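Local coordinates for protein aminoglycoside N(3)-acetyltransferase (Enterobacter cloacae, PDB 6NP3) that transfers an acetyl group from acetyl-CoA to the N3 amine of 2-deoxystreptamine antibiotics such as gentamicin, probably conferring resistance to them, at residues E7-L12 against V43-E48; D21-H26 against K156-G161. All blocks are in the same frame, centred on the assembly; numbering follows the deposited sequence.

Contact 1: E7-L12 against V43-E48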
loop_
_atom_site.group_PDB
_atom_site.type_symbol
_atom_site.label_atom_id
_atom_site.label_comp_id
_atom_site.label_asym_id
_atom_site.label_seq_id
_atom_site.Cartn_x
_atom_site.Cartn_y
_atom_site.Cartn_z
ATOM N N GLU A 7 18.186 6.341 16.864
ATOM C CA GLU A 7 17.333 7.512 17.034
ATOM C C GLU A 7 15.957 7.271 16.424
ATOM O O GLU A 7 14.927 7.608 17.025
ATOM C CB GLU A 7 17.980 8.721 16.364
ATOM C CG GLU A 7 19.189 9.304 17.097
ATOM C CD GLU A 7 19.878 10.400 16.305
ATOM O OE1 GLU A 7 20.230 10.172 15.132
ATOM O OE2 GLU A 7 20.066 11.500 16.860
ATOM N N LEU A 8 15.927 6.681 15.229
ATOM C CA LEU A 8 14.646 6.388 14.597
ATOM C C LEU A 8 13.821 5.425 15.432
ATOM O O LEU A 8 12.599 5.600 15.558
ATOM C CB LEU A 8 14.867 5.830 13.203
ATOM C CG LEU A 8 15.583 6.764 12.236
ATOM C CD1 LEU A 8 15.823 6.062 10.915
ATOM C CD2 LEU A 8 14.814 8.048 11.988
ATOM N N VAL A 9 14.448 4.388 15.983
ATOM C CA VAL A 9 13.707 3.432 16.793
ATOM C C VAL A 9 13.067 4.122 17.991
ATOM O O VAL A 9 11.919 3.839 18.352
ATOM C CB VAL A 9 14.613 2.255 17.205
ATOM C CG1 VAL A 9 13.869 1.393 18.171
ATOM C CG2 VAL A 9 15.025 1.472 15.988
ATOM N N ARG A 10 13.821 4.995 18.669
ATOM C CA ARG A 10 13.256 5.672 19.825
ATOM C C ARG A 10 12.118 6.588 19.403
ATOM O O ARG A 10 11.122 6.711 20.118
ATOM C CB ARG A 10 14.331 6.443 20.595
ATOM C CG ARG A 10 15.521 5.593 21.029
ATOM C CD ARG A 10 15.110 4.317 21.749
ATOM N NE ARG A 10 14.508 4.555 23.062
ATOM C CZ ARG A 10 13.862 3.633 23.764
ATOM N NH1 ARG A 10 13.718 2.407 23.282
ATOM N NH2 ARG A 10 13.347 3.940 24.944
ATOM N N GLN A 11 12.261 7.268 18.261
ATOM C CA GLN A 11 11.163 8.087 17.750
ATOM C C GLN A 11 9.924 7.251 17.422
ATOM O O GLN A 11 8.793 7.683 17.682
ATOM C CB GLN A 11 11.611 8.835 16.500
ATOM C CG GLN A 11 12.546 9.990 16.745
ATOM C CD GLN A 11 13.065 10.575 15.467
ATOM O OE1 GLN A 11 13.345 9.858 14.527
ATOM N NE2 GLN A 11 13.182 11.893 15.416
ATOM N N LEU A 12 10.112 6.068 16.831
ATOM C CA LEU A 12 8.981 5.199 16.528
ATOM C C LEU A 12 8.295 4.738 17.802
ATOM O O LEU A 12 7.059 4.687 17.877
ATOM C CB LEU A 12 9.460 4.027 15.683
ATOM C CG LEU A 12 9.865 4.383 14.247
ATOM C CD1 LEU A 12 10.680 3.286 13.601
ATOM C CD2 LEU A 12 8.628 4.676 13.422
ATOM N N VAL A 43 14.379 1.220 7.118
ATOM C CA VAL A 43 13.862 -0.147 7.071
ATOM C C VAL A 43 14.307 -0.922 8.314
ATOM O O VAL A 43 13.507 -1.598 8.975
ATOM C CB VAL A 43 14.316 -0.842 5.774
ATOM C CG1 VAL A 43 13.920 -2.295 5.772
ATOM C CG2 VAL A 43 13.748 -0.158 4.573
ATOM N N ASP A 44 15.607 -0.854 8.638
ATOM C CA ASP A 44 16.117 -1.545 9.822
ATOM C C ASP A 44 15.435 -1.049 11.083
ATOM O O ASP A 44 15.142 -1.829 11.996
ATOM C CB ASP A 44 17.634 -1.365 9.954
ATOM C CG ASP A 44 18.412 -2.028 8.838
ATOM O OD1 ASP A 44 17.905 -2.966 8.191
ATOM O OD2 ASP A 44 19.580 -1.632 8.632
ATOM N N ALA A 45 15.213 0.256 11.177
ATOM C CA ALA A 45 14.562 0.800 12.361
ATOM C C ALA A 45 13.122 0.303 12.484
ATOM O O ALA A 45 12.669 -0.018 13.587
ATOM C CB ALA A 45 14.573 2.323 12.290
ATOM N N LEU A 46 12.385 0.244 11.371
ATOM C CA LEU A 46 11.018 -0.265 11.408
ATOM C C LEU A 46 10.974 -1.714 11.873
ATOM O O LEU A 46 10.124 -2.095 12.688
ATOM C CB LEU A 46 10.385 -0.137 10.022
ATOM C CG LEU A 46 10.158 1.266 9.461
ATOM C CD1 LEU A 46 9.830 1.216 7.990
ATOM C CD2 LEU A 46 9.038 1.921 10.260
ATOM N N ILE A 47 11.873 -2.538 11.340
ATOM C CA ILE A 47 11.937 -3.939 11.715
ATOM C C ILE A 47 12.275 -4.082 13.186
ATOM O O ILE A 47 11.682 -4.905 13.891
ATOM C CB ILE A 47 12.946 -4.656 10.801
ATOM C CG1 ILE A 47 12.413 -4.686 9.369
ATOM C CG2 ILE A 47 13.260 -6.050 11.303
ATOM C CD1 ILE A 47 13.411 -5.167 8.352
ATOM N N GLU A 48 13.207 -3.275 13.680
ATOM C CA GLU A 48 13.555 -3.349 15.090
ATOM C C GLU A 48 12.399 -2.884 15.969
ATOM O O GLU A 48 12.132 -3.459 17.028
ATOM C CB GLU A 48 14.789 -2.488 15.334
ATOM C CG GLU A 48 15.257 -2.543 16.759
ATOM C CD GLU A 48 16.662 -2.024 16.941
ATOM O OE1 GLU A 48 16.890 -1.298 17.922
ATOM O OE2 GLU A 48 17.523 -2.345 16.105
#
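Val9 has CG1 anti to the backbone N (chi1 173°), which sets its other methyl, CG2, against Ala45. Leu12 has CG anti to its carbonyl carbon (chi1 -70°), and its CD1 reaches the same residue from one turn further along. Both methyls make van der Waals contact with the carbonyl oxygen of Ala45, Val9 CG2 lying 3.7 Å from Ala45 O. The methyl of Ala45 is small, and it is met by the stem of a leucine as well: Leu8 CB sits 3.6 Å from Ala45 CB. This is plain helix-helix packing. The axes of the two segments come within 8.7 Å and cross at -46°, with Val9 and Ala45 nearest in the backbone. On one flank Leu12 CD1 meets Leu46 CD2 at 4.0 Å, the two side chains crossing at about a right angle. On the other flank the extended chain of Glu48 runs across Val9, with OE1 of Glu48 3.9 Å from Val9 CG2. Glu48 is solvent-exposed, and its OE2 makes a long, weak ion pair with Lys5 NZ. Leu8 also packs on Trp3 and Leu35.

Contact 2: D21-H26 against K156-G161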
loop_
_atom_site.group_PDB
_atom_site.type_symbol
_atom_site.label_atom_id
_atom_site.label_comp_id
_atom_site.label_asym_id
_atom_site.label_seq_id
_atom_site.Cartn_x
_atom_site.Cartn_y
_atom_site.Cartn_z
ATOM N N ASP A 21 3.671 -5.188 16.822
ATOM C CA ASP A 21 2.701 -4.503 15.986
ATOM C C ASP A 21 2.787 -4.972 14.532
ATOM O O ASP A 21 3.817 -5.444 14.046
ATOM C CB ASP A 21 2.939 -2.989 16.025
ATOM C CG ASP A 21 2.394 -2.300 17.274
ATOM O OD1 ASP A 21 1.753 -2.941 18.113
ATOM O OD2 ASP A 21 2.590 -1.061 17.364
ATOM N N MET A 22 1.678 -4.733 13.831
ATOM C CA MET A 22 1.495 -4.958 12.398
ATOM C C MET A 22 1.413 -3.557 11.785
ATOM O O MET A 22 0.418 -2.851 11.995
ATOM C CB MET A 22 0.166 -5.695 12.212
ATOM C CG MET A 22 -0.390 -5.736 10.784
ATOM S SD MET A 22 0.383 -6.865 9.657
ATOM C CE MET A 22 1.639 -5.827 8.921
ATOM N N VAL A 23 2.444 -3.146 11.041
ATOM C CA VAL A 23 2.578 -1.763 10.573
ATOM C C VAL A 23 2.686 -1.715 9.053
ATOM O O VAL A 23 3.471 -2.460 8.451
ATOM C CB VAL A 23 3.793 -1.077 11.224
ATOM C CG1 VAL A 23 4.054 0.297 10.637
ATOM C CG2 VAL A 23 3.604 -1.017 12.714
ATOM N N MET A 24 1.928 -0.791 8.442
ATOM C CA MET A 24 2.011 -0.506 7.012
ATOM C C MET A 24 2.546 0.909 6.865
ATOM O O MET A 24 1.826 1.879 7.181
ATOM C CB MET A 24 0.638 -0.621 6.355
ATOM C CG MET A 24 0.662 -0.348 4.872
ATOM S SD MET A 24 -0.857 -0.872 4.096
ATOM C CE MET A 24 -0.391 -0.710 2.395
ATOM N N PRO A 25 3.766 1.083 6.386
ATOM C CA PRO A 25 4.335 2.425 6.268
ATOM C C PRO A 25 4.066 3.067 4.914
ATOM O O PRO A 25 4.015 2.416 3.869
ATOM C CB PRO A 25 5.841 2.176 6.459
ATOM C CG PRO A 25 6.040 0.841 5.795
ATOM C CD PRO A 25 4.771 0.035 6.108
ATOM N N HIS A 26 3.978 4.389 4.965
ATOM C CA HIS A 26 3.930 5.254 3.791
ATOM C C HIS A 26 4.949 6.337 4.085
ATOM O O HIS A 26 4.797 7.065 5.062
ATOM C CB HIS A 26 2.545 5.884 3.557
ATOM C CG HIS A 26 1.484 4.884 3.240
ATOM N ND1 HIS A 26 1.474 4.181 2.060
ATOM C CD2 HIS A 26 0.435 4.439 3.965
ATOM C CE1 HIS A 26 0.442 3.352 2.064
ATOM N NE2 HIS A 26 -0.201 3.492 3.202
ATOM N N LYS A 156 -1.766 -1.070 11.869
ATOM C CA LYS A 156 -1.541 0.352 12.082
ATOM C C LYS A 156 -0.906 0.919 10.828
ATOM O O LYS A 156 -0.024 0.292 10.224
ATOM C CB LYS A 156 -0.605 0.619 13.261
ATOM C CG LYS A 156 -1.101 0.088 14.570
ATOM C CD LYS A 156 -0.147 0.448 15.689
ATOM C CE LYS A 156 -0.560 -0.139 17.019
ATOM N NZ LYS A 156 0.337 0.325 18.149
ATOM N N ILE A 157 -1.378 2.084 10.405
ATOM C CA ILE A 157 -0.830 2.764 9.241
ATOM C C ILE A 157 0.143 3.822 9.738
ATOM O O ILE A 157 -0.235 4.715 10.504
ATOM C CB ILE A 157 -1.942 3.382 8.384
ATOM C CG1 ILE A 157 -2.861 2.274 7.846
ATOM C CG2 ILE A 157 -1.326 4.170 7.236
ATOM C CD1 ILE A 157 -4.210 2.717 7.377
ATOM N N LEU A 158 1.394 3.746 9.292
ATOM C CA LEU A 158 2.466 4.619 9.776
ATOM C C LEU A 158 2.838 5.565 8.640
ATOM O O LEU A 158 3.498 5.179 7.680
ATOM C CB LEU A 158 3.653 3.768 10.200
ATOM C CG LEU A 158 4.947 4.507 10.517
ATOM C CD1 LEU A 158 4.744 5.540 11.595
ATOM C CD2 LEU A 158 6.021 3.503 10.922
ATOM N N SER A 159 2.355 6.785 8.734
ATOM C CA SER A 159 2.583 7.789 7.713
ATOM C C SER A 159 3.748 8.652 8.170
ATOM O O SER A 159 3.653 9.335 9.193
ATOM C CB SER A 159 1.342 8.654 7.507
ATOM O OG SER A 159 1.617 9.727 6.606
ATOM N N ILE A 160 4.837 8.608 7.412
ATOM C CA ILE A 160 6.064 9.314 7.754
ATOM C C ILE A 160 6.265 10.387 6.697
ATOM O O ILE A 160 6.879 10.147 5.653
ATOM C CB ILE A 160 7.258 8.345 7.848
ATOM C CG1 ILE A 160 7.017 7.347 8.967
ATOM C CG2 ILE A 160 8.547 9.112 8.061
ATOM C CD1 ILE A 160 8.018 6.195 8.991
ATOM N N GLY A 161 5.750 11.573 6.990
ATOM C CA GLY A 161 5.786 12.696 6.084
ATOM C C GLY A 161 4.941 12.558 4.840
ATOM O O GLY A 161 5.055 13.393 3.935
HETATM O O HOH W 1 -0.060 -1.962 19.894
#
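Lys156 N donates to Met22 O at 2.8 Å, and Met24 N donates in turn to Lys156 O. The ladder continues through Leu158 and His26 and ends where Ile160 N donates to His26 O at 2.8 Å, an almost straight bond (179°). Five bonds thus join two parallel strands. Leu158 N reaches Met24 O from above the carbonyl plane.

Side chains alternate between the two faces. Beside Lys156 and Pro25, Val23 CG1 packs on Leu158 CB at 3.5 Å. On the face of Met24 and Ser159, Ile157 CG2 meets the edge of the His26 ring in its plane, 3.7 Å from His26 CD2.

Lys156 has CG anti to the carbonyl carbon (chi1 -60°), and its extended chain reaches back to Asp21. Its NZ forms a salt bridge to Asp21 OD2 at 2.8 Å, coming from above the carboxylate plane.

Further out, strands 55-59 and 244-250 flank the pair in the mixed sheet. Phe150 of helix 146-151 packs on Met22, Met24 and Ile157, and Arg247 bonds to Ser159 OG. His26 binds acetyl-CoA and CoA in other structures of this protein, and its side chain touches Thr168. Asp21 OD2 is held by Arg18 N as well as Lys156 NZ, and a water bridges Asp21 OD1 and Lys156 NZ, which probably favours the charged forms of both side chains.

Both contacts are largely buried, but contact 1 lies about 20 Å from the centre of the chain and contact 2 about 10 Å, between centres in each case. Contact 1 joins two helices through apolar side chains, with one exposed glutamate at its margin. Contact 2 joins two central strands mainly through backbone hydrogen bonds, with an ionic pair at one end. They share no helix or strand, although helix 5-15 runs on to strand 22-27 in the chain. The two meet at Leu158, whose CD2 lies 3.5 Å from Leu46 CD2 and 3.8 Å from Leu12 CD2. The helix pair thus packs against the sheet face that carries Leu158.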